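Local coordinates for protein PfkB family carbohydrate kinase (Listeria grayi DSM 20601, PDB 4GM6) that probably transfers a phosphoryl group to a sugar or related substrate, as a kinase of the PfkB (ribokinase-like) family, at residues K25-L33 with L66-T77; D293-H301 with T312-A320. All blocks are in the same frame, centred on the assembly; numbering follows the deposited sequence. Where two conformers were deposited one is given.

Contact 1 (K25-L33 with L66-T77); sequences KQVVTIGEL and LSKLGHPTRIAT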
loop_
_atom_site.group_PDB
_atom_site.type_symbol
_atom_site.label_atom_id
_atom_site.label_comp_id
_atom_site.label_asym_id
_atom_site.label_seq_id
_atom_site.Cartn_x
_atom_site.Cartn_y
_atom_site.Cartn_z
ATOM N N LYS C 25 15.843 7.762 -37.594
ATOM C CA LYS C 25 15.693 9.225 -37.851
ATOM C C LYS C 25 15.315 9.966 -36.580
ATOM O O LYS C 25 14.645 9.414 -35.709
ATOM C CB LYS C 25 14.651 9.490 -38.936
ATOM C CG LYS C 25 15.207 9.481 -40.347
ATOM C CD LYS C 25 14.086 9.570 -41.368
ATOM C CE LYS C 25 14.623 9.402 -42.781
ATOM N NZ LYS C 25 13.525 9.055 -43.721
ATOM N N GLN C 26 15.725 11.230 -36.503
ATOM C CA GLN C 26 15.708 11.995 -35.254
ATOM C C GLN C 26 14.643 13.092 -35.200
ATOM O O GLN C 26 14.331 13.738 -36.202
ATOM C CB GLN C 26 17.094 12.592 -34.981
ATOM C CG GLN C 26 18.225 11.583 -35.117
ATOM C CD GLN C 26 19.410 11.889 -34.219
ATOM O OE1 GLN C 26 19.372 12.824 -33.415
ATOM N NE2 GLN C 26 20.468 11.092 -34.344
ATOM N N VAL C 27 14.103 13.305 -34.005
ATOM C CA VAL C 27 13.014 14.248 -33.810
ATOM C C VAL C 27 13.330 15.225 -32.673
ATOM O O VAL C 27 13.893 14.841 -31.648
ATOM C CB VAL C 27 11.702 13.493 -33.512
ATOM C CG1 VAL C 27 10.554 14.454 -33.210
ATOM C CG2 VAL C 27 11.360 12.567 -34.668
ATOM N N VAL C 28 12.988 16.494 -32.874
ATOM C CA VAL C 28 13.134 17.500 -31.828
ATOM C C VAL C 28 11.750 17.963 -31.373
ATOM O O VAL C 28 10.825 18.093 -32.176
ATOM C CB VAL C 28 14.017 18.693 -32.295
ATOM C CG1 VAL C 28 13.359 19.459 -33.443
ATOM C CG2 VAL C 28 14.328 19.626 -31.137
ATOM N N THR C 29 11.590 18.182 -30.076
ATOM C CA THR C 29 10.326 18.697 -29.581
ATOM C C THR C 29 10.517 19.822 -28.552
ATOM O O THR C 29 11.603 19.995 -27.997
ATOM C CB THR C 29 9.481 17.575 -28.972
ATOM O OG1 THR C 29 8.124 18.012 -28.872
ATOM C CG2 THR C 29 10.013 17.213 -27.603
ATOM N N ILE C 30 9.448 20.578 -28.306
ATOM C CA ILE C 30 9.496 21.734 -27.417
ATOM C C ILE C 30 8.296 21.702 -26.488
ATOM O O ILE C 30 7.148 21.566 -26.928
ATOM C CB ILE C 30 9.460 23.051 -28.199
ATOM C CG1 ILE C 30 10.671 23.138 -29.136
ATOM C CG2 ILE C 30 9.454 24.239 -27.245
ATOM C CD1 ILE C 30 10.585 24.273 -30.132
ATOM N N GLY C 31 8.543 21.807 -25.194
ATOM C CA GLY C 31 7.425 21.754 -24.279
ATOM C C GLY C 31 7.815 21.588 -22.837
ATOM O O GLY C 31 8.960 21.270 -22.524
ATOM N N GLU C 32 6.834 21.802 -21.967
ATOM C CA GLU C 32 7.049 21.776 -20.534
ATOM C C GLU C 32 6.732 20.403 -19.960
ATOM O O GLU C 32 5.751 19.777 -20.369
ATOM C CB GLU C 32 6.149 22.819 -19.877
ATOM C CG GLU C 32 6.189 22.767 -18.362
ATOM C CD GLU C 32 5.430 23.904 -17.716
ATOM O OE1 GLU C 32 4.560 24.511 -18.379
ATOM O OE2 GLU C 32 5.692 24.179 -16.527
ATOM N N LEU C 33 7.555 19.953 -19.008
ATOM C CA LEU C 33 7.283 18.749 -18.243
ATOM C C LEU C 33 6.541 19.096 -16.957
ATOM O O LEU C 33 6.884 20.059 -16.275
ATOM C CB LEU C 33 8.573 18.009 -17.885
ATOM C CG LEU C 33 9.156 17.150 -19.007
ATOM C CD1 LEU C 33 9.997 18.046 -19.900
ATOM C CD2 LEU C 33 9.990 16.000 -18.463
ATOM N N LEU C 66 8.212 8.237 -29.073
ATOM C CA LEU C 66 9.009 8.084 -30.299
ATOM C C LEU C 66 10.248 7.260 -29.998
ATOM O O LEU C 66 10.613 6.361 -30.757
ATOM C CB LEU C 66 9.415 9.445 -30.912
ATOM C CG LEU C 66 8.322 10.077 -31.779
ATOM C CD1 LEU C 66 8.665 11.494 -32.212
ATOM C CD2 LEU C 66 8.018 9.204 -32.987
ATOM N N SER C 67 10.891 7.580 -28.880
ATOM C CA SER C 67 12.105 6.890 -28.482
ATOM C C SER C 67 11.830 5.407 -28.220
ATOM O O SER C 67 12.691 4.554 -28.440
ATOM C CB SER C 67 12.678 7.541 -27.227
ATOM O OG SER C 67 13.808 6.830 -26.760
ATOM N N LYS C 68 10.627 5.107 -27.739
ATOM C CA LYS C 68 10.231 3.725 -27.520
ATOM C C LYS C 68 10.257 2.984 -28.848
ATOM O O LYS C 68 10.482 1.774 -28.897
ATOM C CB LYS C 68 8.826 3.649 -26.923
ATOM C CG LYS C 68 8.764 3.880 -25.423
ATOM C CD LYS C 68 9.408 2.737 -24.647
ATOM C CE LYS C 68 9.369 3.011 -23.143
ATOM N NZ LYS C 68 10.550 3.778 -22.638
ATOM N N LEU C 69 10.014 3.722 -29.923
ATOM C CA LEU C 69 9.915 3.132 -31.254
ATOM C C LEU C 69 11.215 3.237 -32.052
ATOM O O LEU C 69 11.226 3.007 -33.261
ATOM C CB LEU C 69 8.772 3.783 -32.033
ATOM C CG LEU C 69 7.391 3.565 -31.416
ATOM C CD1 LEU C 69 6.359 4.466 -32.069
ATOM C CD2 LEU C 69 6.991 2.112 -31.553
ATOM N N GLY C 70 12.306 3.588 -31.382
ATOM C CA GLY C 70 13.615 3.590 -32.030
ATOM C C GLY C 70 14.126 4.935 -32.515
ATOM O O GLY C 70 15.240 5.026 -33.010
ATOM N N HIS C 71 13.333 5.990 -32.376
ATOM C CA HIS C 71 13.778 7.298 -32.848
ATOM C C HIS C 71 14.528 8.080 -31.767
ATOM O O HIS C 71 13.962 8.393 -30.718
ATOM C CB HIS C 71 12.594 8.117 -33.358
ATOM C CG HIS C 71 11.816 7.442 -34.444
ATOM N ND1 HIS C 71 12.171 7.521 -35.772
ATOM C CD2 HIS C 71 10.696 6.683 -34.400
ATOM C CE1 HIS C 71 11.305 6.835 -36.500
ATOM N NE2 HIS C 71 10.401 6.316 -35.689
ATOM N N PRO C 72 15.813 8.387 -32.015
ATOM C CA PRO C 72 16.532 9.266 -31.099
ATOM C C PRO C 72 15.802 10.598 -31.039
ATOM O O PRO C 72 15.509 11.202 -32.078
ATOM C CB PRO C 72 17.897 9.444 -31.779
ATOM C CG PRO C 72 18.041 8.248 -32.665
ATOM C CD PRO C 72 16.649 7.979 -33.159
ATOM N N THR C 73 15.495 11.049 -29.834
ATOM C CA THR C 73 14.760 12.290 -29.653
ATOM C C THR C 73 15.481 13.220 -28.683
ATOM O O THR C 73 16.340 12.783 -27.901
ATOM C CB THR C 73 13.332 12.026 -29.125
ATOM O OG1 THR C 73 13.399 11.250 -27.922
ATOM C CG2 THR C 73 12.498 11.285 -30.165
ATOM N N ARG C 74 15.118 14.496 -28.739
ATOM C CA ARG C 74 15.676 15.520 -27.874
ATOM C C ARG C 74 14.586 16.550 -27.619
ATOM O O ARG C 74 13.652 16.702 -28.421
ATOM C CB ARG C 74 16.853 16.202 -28.558
ATOM C CG ARG C 74 16.427 17.104 -29.706
ATOM C CD ARG C 74 17.627 17.643 -30.456
ATOM N NE ARG C 74 18.574 16.589 -30.818
ATOM C CZ ARG C 74 19.462 16.686 -31.805
ATOM N NH1 ARG C 74 19.525 17.783 -32.549
ATOM N NH2 ARG C 74 20.284 15.677 -32.059
ATOM N N ILE C 75 14.702 17.271 -26.513
ATOM C CA ILE C 75 13.656 18.210 -26.150
ATOM C C ILE C 75 14.217 19.496 -25.580
ATOM O O ILE C 75 15.025 19.483 -24.639
ATOM C CB ILE C 75 12.670 17.604 -25.129
ATOM C CG1 ILE C 75 11.446 18.512 -24.953
ATOM C CG2 ILE C 75 13.346 17.385 -23.780
ATOM C CD1 ILE C 75 10.399 17.964 -23.999
ATOM N N ALA C 76 13.782 20.605 -26.164
ATOM C CA ALA C 76 14.082 21.921 -25.623
ATOM C C ALA C 76 13.084 22.194 -24.489
ATOM O O ALA C 76 11.883 22.331 -24.729
ATOM C CB ALA C 76 13.979 22.976 -26.715
ATOM N N THR C 77 13.570 22.241 -23.252
ATOM C CA THR C 77 12.688 22.493 -22.119
ATOM C C THR C 77 13.410 23.175 -20.945
ATOM O O THR C 77 14.629 23.352 -20.976
ATOM C CB THR C 77 12.005 21.197 -21.646
ATOM O OG1 THR C 77 10.772 21.521 -20.994
ATOM C CG2 THR C 77 12.919 20.433 -20.685
HETATM O O HOH W 1 9.870 21.110 -18.196
#

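Contact 2 (D293-H301 with T312-A320); sequences DAYTAAVLH and TVKFATAAA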
loop_
_atom_site.group_PDB
_atom_site.type_symbol
_atom_site.label_atom_id
_atom_site.label_comp_id
_atom_site.label_asym_id
_atom_site.label_seq_id
_atom_site.Cartn_x
_atom_site.Cartn_y
_atom_site.Cartn_z
ATOM N N ASP C 293 -1.105 11.526 -27.085
ATOM C CA ASP C 293 0.328 11.622 -27.321
ATOM C C ASP C 293 0.871 10.320 -27.875
ATOM O O ASP C 293 1.856 10.314 -28.611
ATOM C CB ASP C 293 1.077 12.008 -26.038
ATOM C CG ASP C 293 0.569 13.311 -25.452
ATOM O OD1 ASP C 293 0.167 14.199 -26.238
ATOM O OD2 ASP C 293 0.542 13.450 -24.215
ATOM N N ALA C 294 0.241 9.212 -27.503
ATOM C CA ALA C 294 0.665 7.919 -27.999
ATOM C C ALA C 294 0.254 7.823 -29.460
ATOM O O ALA C 294 1.001 7.315 -30.292
ATOM C CB ALA C 294 0.043 6.791 -27.177
ATOM N N TYR C 295 -0.945 8.312 -29.768
ATOM C CA TYR C 295 -1.411 8.360 -31.148
ATOM C C TYR C 295 -0.480 9.248 -31.955
ATOM O O TYR C 295 0.004 8.859 -33.014
ATOM C CB TYR C 295 -2.836 8.905 -31.228
ATOM C CG TYR C 295 -3.445 8.824 -32.622
ATOM C CD1 TYR C 295 -3.829 7.598 -33.165
ATOM C CD2 TYR C 295 -3.653 9.972 -33.391
ATOM C CE1 TYR C 295 -4.381 7.515 -34.437
ATOM C CE2 TYR C 295 -4.208 9.895 -34.667
ATOM C CZ TYR C 295 -4.573 8.666 -35.186
ATOM O OH TYR C 295 -5.150 8.578 -36.448
ATOM N N THR C 296 -0.214 10.441 -31.445
ATOM C CA THR C 296 0.632 11.385 -32.192
ATOM C C THR C 296 1.989 10.764 -32.501
ATOM O O THR C 296 2.477 10.851 -33.626
ATOM C CB THR C 296 0.825 12.724 -31.434
ATOM O OG1 THR C 296 -0.424 13.428 -31.402
ATOM C CG2 THR C 296 1.890 13.611 -32.132
ATOM N N ALA C 297 2.604 10.147 -31.498
ATOM C CA ALA C 297 3.932 9.566 -31.683
ATOM C C ALA C 297 3.880 8.407 -32.668
ATOM O O ALA C 297 4.796 8.215 -33.480
ATOM C CB ALA C 297 4.509 9.103 -30.354
ATOM N N ALA C 298 2.804 7.631 -32.610
ATOM C CA ALA C 298 2.692 6.470 -33.500
ATOM C C ALA C 298 2.527 6.931 -34.948
ATOM O O ALA C 298 3.104 6.348 -35.866
ATOM C CB ALA C 298 1.537 5.578 -33.087
ATOM N N VAL C 299 1.743 7.986 -35.150
ATOM C CA VAL C 299 1.515 8.486 -36.493
ATOM C C VAL C 299 2.831 8.982 -37.059
ATOM O O VAL C 299 3.176 8.661 -38.194
ATOM C CB VAL C 299 0.480 9.623 -36.546
ATOM C CG1 VAL C 299 0.547 10.326 -37.910
ATOM C CG2 VAL C 299 -0.915 9.082 -36.276
ATOM N N LEU C 300 3.559 9.762 -36.263
ATOM C CA LEU C 300 4.850 10.292 -36.699
ATOM C C LEU C 300 5.784 9.127 -37.037
ATOM O O LEU C 300 6.470 9.149 -38.044
ATOM C CB LEU C 300 5.466 11.245 -35.649
ATOM C CG LEU C 300 4.821 12.639 -35.472
ATOM C CD1 LEU C 300 5.374 13.414 -34.275
ATOM C CD2 LEU C 300 4.933 13.504 -36.727
ATOM N N HIS C 301 5.789 8.089 -36.211
ATOM C CA HIS C 301 6.622 6.921 -36.512
ATOM C C HIS C 301 6.320 6.394 -37.912
ATOM O O HIS C 301 7.229 6.098 -38.681
ATOM C CB HIS C 301 6.446 5.817 -35.450
ATOM C CG HIS C 301 7.156 4.535 -35.783
ATOM N ND1 HIS C 301 8.529 4.445 -35.869
ATOM C CD2 HIS C 301 6.682 3.293 -36.044
ATOM C CE1 HIS C 301 8.870 3.203 -36.169
ATOM N NE2 HIS C 301 7.768 2.483 -36.279
ATOM N N THR C 312 -0.095 3.283 -41.219
ATOM C CA THR C 312 0.174 4.223 -40.140
ATOM C C THR C 312 -1.036 4.404 -39.227
ATOM O O THR C 312 -0.936 4.254 -37.998
ATOM C CB THR C 312 0.618 5.577 -40.703
ATOM O OG1 THR C 312 1.861 5.409 -41.392
ATOM C CG2 THR C 312 0.790 6.592 -39.587
ATOM N N VAL C 313 -2.182 4.719 -39.827
ATOM C CA VAL C 313 -3.414 4.907 -39.062
ATOM C C VAL C 313 -3.793 3.659 -38.246
ATOM O O VAL C 313 -4.335 3.770 -37.146
ATOM C CB VAL C 313 -4.591 5.342 -39.955
ATOM C CG1 VAL C 313 -5.140 4.160 -40.750
ATOM C CG2 VAL C 313 -5.684 5.992 -39.116
ATOM N N LYS C 314 -3.498 2.472 -38.767
ATOM C CA LYS C 314 -3.862 1.262 -38.049
ATOM C C LYS C 314 -2.937 1.044 -36.867
ATOM O O LYS C 314 -3.380 0.722 -35.759
ATOM C CB LYS C 314 -3.841 0.039 -38.966
ATOM C CG LYS C 314 -4.396 -1.203 -38.281
ATOM C CD LYS C 314 -4.763 -2.283 -39.294
ATOM C CE LYS C 314 -3.531 -2.959 -39.870
ATOM N NZ LYS C 314 -3.901 -4.149 -40.692
ATOM N N PHE C 315 -1.648 1.234 -37.113
ATOM C CA PHE C 315 -0.643 1.076 -36.079
ATOM C C PHE C 315 -0.858 2.082 -34.954
ATOM O O PHE C 315 -0.828 1.724 -33.762
ATOM C CB PHE C 315 0.745 1.266 -36.698
ATOM C CG PHE C 315 1.874 1.160 -35.705
ATOM C CD1 PHE C 315 2.435 2.296 -35.151
ATOM C CD2 PHE C 315 2.384 -0.076 -35.344
ATOM C CE1 PHE C 315 3.476 2.206 -34.245
ATOM C CE2 PHE C 315 3.431 -0.175 -34.448
ATOM C CZ PHE C 315 3.975 0.970 -33.896
ATOM N N ALA C 316 -1.075 3.341 -35.329
ATOM C CA ALA C 316 -1.177 4.424 -34.354
ATOM C C ALA C 316 -2.426 4.304 -33.490
ATOM O O ALA C 316 -2.377 4.571 -32.296
ATOM C CB ALA C 316 -1.137 5.780 -35.032
ATOM N N THR C 317 -3.550 3.919 -34.087
ATOM C CA THR C 317 -4.752 3.725 -33.289
ATOM C C THR C 317 -4.560 2.579 -32.289
ATOM O O THR C 317 -5.045 2.648 -31.161
ATOM C CB THR C 317 -5.992 3.477 -34.165
ATOM O OG1 THR C 317 -6.078 4.509 -35.158
ATOM C CG2 THR C 317 -7.249 3.488 -33.306
ATOM N N ALA C 318 -3.842 1.533 -32.697
ATOM C CA ALA C 318 -3.542 0.424 -31.798
ATOM C C ALA C 318 -2.654 0.879 -30.648
ATOM O O ALA C 318 -2.855 0.494 -29.493
ATOM C CB ALA C 318 -2.886 -0.713 -32.561
ATOM N N ALA C 319 -1.671 1.714 -30.955
ATOM C CA ALA C 319 -0.760 2.207 -29.925
ATOM C C ALA C 319 -1.516 3.009 -28.886
ATOM O O ALA C 319 -1.291 2.879 -27.679
ATOM C CB ALA C 319 0.316 3.087 -30.560
ATOM N N ALA C 320 -2.385 3.881 -29.371
ATOM C CA ALA C 320 -3.183 4.739 -28.504
ATOM C C ALA C 320 -4.129 3.896 -27.655
ATOM O O ALA C 320 -4.355 4.188 -26.481
ATOM C CB ALA C 320 -3.975 5.728 -29.352
#

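Contact 1 (K25-L33 with L66-T77)
The imidazole of His71 offers its edge to Lys25: ND1 donates to Lys25 O over 3.1 Å, with the acceptor almost in the ring plane, while NE2 bonds to His301. Leu66 O also lies at this ring's edge. The side chain of Gln26 crosses Pro72 at about a right angle, its CD 3.8 Å from Pro72 CB, and its amide stands nearly perpendicular to the guanidinium of Arg74. Arg74 NH1 bonds to Leu147 O and Lys149 O, while the methylenes of Arg74 lie against Val28, Arg74 CG 3.6 Å from Val28 CG2. Beyond, strands 27-30 and 73-77 pair in parallel: Thr29 N bonds to Arg74 O (3.0 Å) and Thr29 O accepts Ala76 N (2.9 Å), both on the one strand. Thr29 OG1, anti to the backbone N (chi1 -163°), bonds to His155 O, which sets Thr29 CG2 tightly against Ile75 CG1 at 3.3 Å. A water links Leu33 N and Thr77 OG1. Val27 drops its methyls onto Leu66 CD1, so the end of helix 58-68 packs against strand 27-30. The two strands, joined through helix 58-68 after an excursion into the smaller sheet, form a beta-alpha-beta crossover in the Rossmann-like core of the ribokinase fold.

Contact 2 (D293-H301 with T312-A320)
Helices 293-301 and 312-320 run antiparallel at 153°, with axes only 7.7 Å apart. This closeness rests on alanines. Ala298 points toward the other helix, its CA 4.5 Å from Ala316 CA, and its CB presses on Ala316 CB at 3.3 Å, tighter than ordinary van der Waals contact. The same methyl also meets Ala319, and one turn earlier Ala294 lies against the backbone of Ala320.

Beside this seam Tyr295 acts as a knob in a hole formed by Val313, Ala316, Thr317 and Ala320. With CG anti to the backbone N (chi1 -173°), the ring lies alongside Val313 and Thr317, pointing the same way as they do. Tyr295 CD1 comes 3.5 Å from Ala316 O, Tyr295 CB packs on Ala320 CB, and Val299 CG2 lies over one ring face, displaced toward the rim. Val299 CG2 also reaches Ala316 CB at 3.5 Å, touching both the tyrosine ring and the second helix. Thr317 turns its hydroxyl back to its own helix, OG1 donating to Val313 O over 2.7 Å; Val313 O, which also accepts the backbone N of Thr317, takes two bonds from that residue.

At the other end Thr312 CG2 rests on the backbone of Val299, and the rings of His301 and Phe315 meet obliquely, centroids 5.6 Å apart and planes at 44°. Trp307, from the loop joining the helices, packs edge-to-face on Phe315 and also meets the His301 ring.

No hydrogen bond crosses between the two segments. Tyr295 OH is spent on His267 O and His301 ND1 on His71, so polar ends anchor the pair to neighbouring parts of the fold, while the interface itself depends on apolar shape and small residues, all of them buried.

How the contacts relate
Contacts 1 and 2 follow one another along the chain, with centres about 15 Å apart, and meet directly. His71 NE2 lies 2.7 Å from His301 ND1, a probable hydrogen bond between rings turned steeply to each other; His71 thereby joins Lys25, in the segment leading into the strand, to the helical pair. Around it, Leu66 CD2 packs on Ala297 O at 3.4 Å and Leu69 CD1 on His301 CB at 3.6 Å, while Leu69 also reaches Phe315. At the other end of segment 293-301, Asp293 bonds to Asn61 of helix 58-68. Asp293 falls at the position of the PfkB-signature aspartate, which serves as general base in characterised relatives.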